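Local coordinates for protein NADH:ubiquinone oxidoreductase, Na translocating, C subunit (Parabacteroides distasonis, PDB 3LWX) that is a subunit of a membrane-bound respiratory enzyme complex and carries an FMN-binding domain, at residues 136-141 with 152-157. Sequence-based numbering, arbitrary orientation.
Sequences NEFKGK and VAVVKP
Phe138 and Val152 form the tight part of this contact, and both are buried. CE1 of the Phe138 ring lies 3.9 Å from CG1 of Val152, which approaches the ring obliquely. The other methyl of Val152, CG2, points to a second residue of 136-141 and rests 3.9 Å from CB of Lys141. One valine thus serves both. CG1 stands opposite the backbone N of Val152 (chi1 177°), which puts it against the phenyl ring.

Val154 adds a looser touch. Its CG2 reaches the ring edge near the ring plane, 4.3 Å from CZ of Phe138.

The contact is apolar between the two segments, and it opens out along Lys141, which is partly exposed. The Lys141 chain bends at chi2 and again at chi4 (-70°), which carries NZ away from Val152 and back to the carbonyl O of Glu137, 2.8 Å from NZ, with a C=O...N angle of 162°. A type II turn from Phe138 to Lys141 brings the lysine round, closed by a 3.0 Å bond from Lys141 N to Phe138 O.

The contact belongs to the FMN-binding domain and joins the loop after helix 132-135 to strand 153-155. That strand pairs in parallel with 166-168. Ile111 of strand 111-118 touches both Phe138 and Val152, while Leu184 of helix 174-196 also packs on Phe138.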
ATOM      1  N   ASN A 136      11.816  -0.220  -2.225  1.00  7.44           N
ATOM      2  CA  ASN A 136      12.658   0.289  -1.144  1.00  7.67           C
ATOM      3  C   ASN A 136      12.914   1.779  -1.250  1.00  7.64           C
ATOM      4  O   ASN A 136      13.166   2.429  -0.235  1.00  8.86           O
ATOM      5  CB  ASN A 136      14.021  -0.407  -1.100  1.00  8.66           C
ATOM      6  CG  ASN A 136      13.965  -1.814  -0.563  1.00 10.70           C
ATOM      7  OD1 ASN A 136      13.025  -2.212   0.134  1.00 12.81           O
ATOM      8  ND2 ASN A 136      15.035  -2.567  -0.830  1.00 12.76           N
ATOM      9  N   GLU A 137      12.835   2.342  -2.453  1.00  7.67           N
ATOM     10  CA  GLU A 137      13.089   3.757  -2.666  0.50  7.73           C
ATOM     11  C   GLU A 137      12.068   4.658  -1.982  1.00  7.70           C
ATOM     12  O   GLU A 137      12.340   5.842  -1.741  1.00  8.69           O
ATOM     13  CB  GLU A 137      13.121   4.046  -4.168  0.50  8.26           C
ATOM     14  CG  GLU A 137      14.317   3.423  -4.840  0.50  9.39           C
ATOM     15  CD  GLU A 137      15.608   3.953  -4.266  0.50 10.78           C
ATOM     16  OE1 GLU A 137      15.863   5.171  -4.402  0.50 10.37           O
ATOM     17  OE2 GLU A 137      16.362   3.142  -3.679  0.50 11.76           O
ATOM     18  N   PHE A 138      10.877   4.122  -1.692  1.00  7.55           N
ATOM     19  CA  PHE A 138       9.849   4.924  -1.040  1.00  7.79           C
ATOM     20  C   PHE A 138      10.134   5.186   0.434  1.00  7.45           C
ATOM     21  O   PHE A 138       9.620   6.137   1.008  1.00  7.39           O
ATOM     22  CB  PHE A 138       8.471   4.269  -1.217  1.00  7.74           C
ATOM     23  CG  PHE A 138       7.949   4.347  -2.632  1.00  7.84           C
ATOM     24  CD1 PHE A 138       7.209   5.426  -3.049  1.00  8.33           C
ATOM     25  CD2 PHE A 138       8.233   3.356  -3.543  1.00  7.57           C
ATOM     26  CE1 PHE A 138       6.745   5.523  -4.332  1.00  9.03           C
ATOM     27  CE2 PHE A 138       7.775   3.445  -4.824  1.00  8.82           C
ATOM     28  CZ  PHE A 138       7.006   4.521  -5.225  1.00  9.24           C
ATOM     29  N   LYS A 139      10.950   4.349   1.057  1.00  7.96           N
ATOM     30  CA  LYS A 139      11.236   4.495   2.476  1.00  8.18           C
ATOM     31  C   LYS A 139      11.843   5.858   2.761  1.00  7.93           C
ATOM     32  O   LYS A 139      12.802   6.257   2.113  1.00  9.31           O
ATOM     33  CB  LYS A 139      12.189   3.387   2.926  1.00  8.75           C
ATOM     34  CG  LYS A 139      11.607   1.984   2.779  1.00  9.36           C
ATOM     35  CD  LYS A 139      12.621   0.907   3.109  1.00 11.01           C
ATOM     36  CE  LYS A 139      12.005  -0.466   3.044  1.00 11.08           C
ATOM     37  NZ  LYS A 139      12.964  -1.519   3.552  1.00 14.93           N
ATOM     38  N   GLY A 140      11.276   6.562   3.730  1.00  7.58           N
ATOM     39  CA  GLY A 140      11.780   7.867   4.120  1.00  8.13           C
ATOM     40  C   GLY A 140      11.198   9.032   3.349  1.00  7.88           C
ATOM     41  O   GLY A 140      11.402  10.175   3.722  1.00  9.46           O
ATOM     42  N   LYS A 141      10.493   8.755   2.251  1.00  7.55           N
ATOM     43  CA  LYS A 141       9.848   9.815   1.486  0.80  7.28           C
ATOM     44  C   LYS A 141       8.571  10.244   2.214  1.00  7.23           C
ATOM     45  O   LYS A 141       8.004   9.473   2.983  1.00  8.53           O
ATOM     46  CB  LYS A 141       9.541   9.349   0.060  0.80  7.47           C
ATOM     47  CG  LYS A 141      10.730   8.809  -0.727  0.80  9.35           C
ATOM     48  CD  LYS A 141      11.848   9.820  -0.913  0.80 11.65           C
ATOM     49  CE  LYS A 141      12.959   9.259  -1.837  0.80 11.56           C
ATOM     50  NZ  LYS A 141      13.768   8.151  -1.245  0.80 12.84           N
ATOM     51  N   VAL A 152       4.077  10.896  -3.664  1.00  6.63           N
ATOM     52  CA  VAL A 152       5.447  10.702  -4.125  1.00  6.65           C
ATOM     53  C   VAL A 152       5.426  10.456  -5.626  1.00  6.89           C
ATOM     54  O   VAL A 152       4.716   9.579  -6.115  1.00  8.22           O
ATOM     55  CB  VAL A 152       6.124   9.530  -3.366  1.00  7.59           C
ATOM     56  CG1 VAL A 152       7.542   9.276  -3.916  1.00  8.28           C
ATOM     57  CG2 VAL A 152       6.147   9.819  -1.881  1.00  8.90           C
ATOM     58  N   ALA A 153       6.201  11.257  -6.356  1.00  7.22           N
ATOM     59  CA  ALA A 153       6.282  11.117  -7.812  1.00  7.94           C
ATOM     60  C   ALA A 153       7.156   9.947  -8.221  1.00  7.75           C
ATOM     61  O   ALA A 153       8.090   9.586  -7.514  1.00  8.61           O
ATOM     62  CB  ALA A 153       6.826  12.402  -8.440  1.00  9.46           C
ATOM     63  N   VAL A 154       6.853   9.380  -9.385  1.00  8.03           N
ATOM     64  CA  VAL A 154       7.686   8.347  -9.991  1.00  8.55           C
ATOM     65  C   VAL A 154       8.223   8.965 -11.284  1.00  9.61           C
ATOM     66  O   VAL A 154       7.447   9.296 -12.173  1.00 12.02           O
ATOM     67  CB  VAL A 154       6.925   7.041 -10.229  1.00  8.66           C
ATOM     68  CG1 VAL A 154       7.870   5.971 -10.803  1.00 10.38           C
ATOM     69  CG2 VAL A 154       6.274   6.547  -8.946  1.00  8.93           C
ATOM     70  N   VAL A 155       9.529   9.170 -11.355  1.00 10.61           N
ATOM     71  CA  VAL A 155      10.146   9.903 -12.461  1.00 11.52           C
ATOM     72  C   VAL A 155      10.917   8.989 -13.401  1.00 12.43           C
ATOM     73  O   VAL A 155      11.165   7.832 -13.095  1.00 12.39           O
ATOM     74  CB  VAL A 155      11.106  11.020 -11.921  1.00 13.20           C
ATOM     75  CG1 VAL A 155      10.352  12.028 -11.038  1.00 14.96           C
ATOM     76  CG2 VAL A 155      12.293  10.435 -11.172  1.00 15.03           C
ATOM     77  N   LYS A 156      11.265   9.508 -14.572  1.00 13.64           N
ATOM     78  CA  LYS A 156      12.118   8.751 -15.473  1.00 15.25           C
ATOM     79  C   LYS A 156      13.460   8.611 -14.762  1.00 16.28           C
ATOM     80  O   LYS A 156      13.913   9.558 -14.127  1.00 17.17           O
ATOM     81  CB  LYS A 156      12.285   9.475 -16.797  1.00 17.37           C
ATOM     82  CG  LYS A 156      10.991   9.634 -17.561  1.00 22.97           C
ATOM     83  N   PRO A 157      14.057   7.403 -14.800  0.50 15.93           N
ATOM     84  CA  PRO A 157      15.282   7.099 -14.052  0.50 16.13           C
ATOM     85  C   PRO A 157      16.364   8.185 -14.114  0.50 15.29           C
ATOM     86  O   PRO A 157      16.729   8.642 -15.193  0.50 15.27           O
ATOM     87  CB  PRO A 157      15.775   5.808 -14.713  0.50 16.58           C
ATOM     88  CG  PRO A 157      14.538   5.141 -15.183  0.50 17.53           C
ATOM     89  CD  PRO A 157      13.580   6.229 -15.562  0.50 16.34           C
TER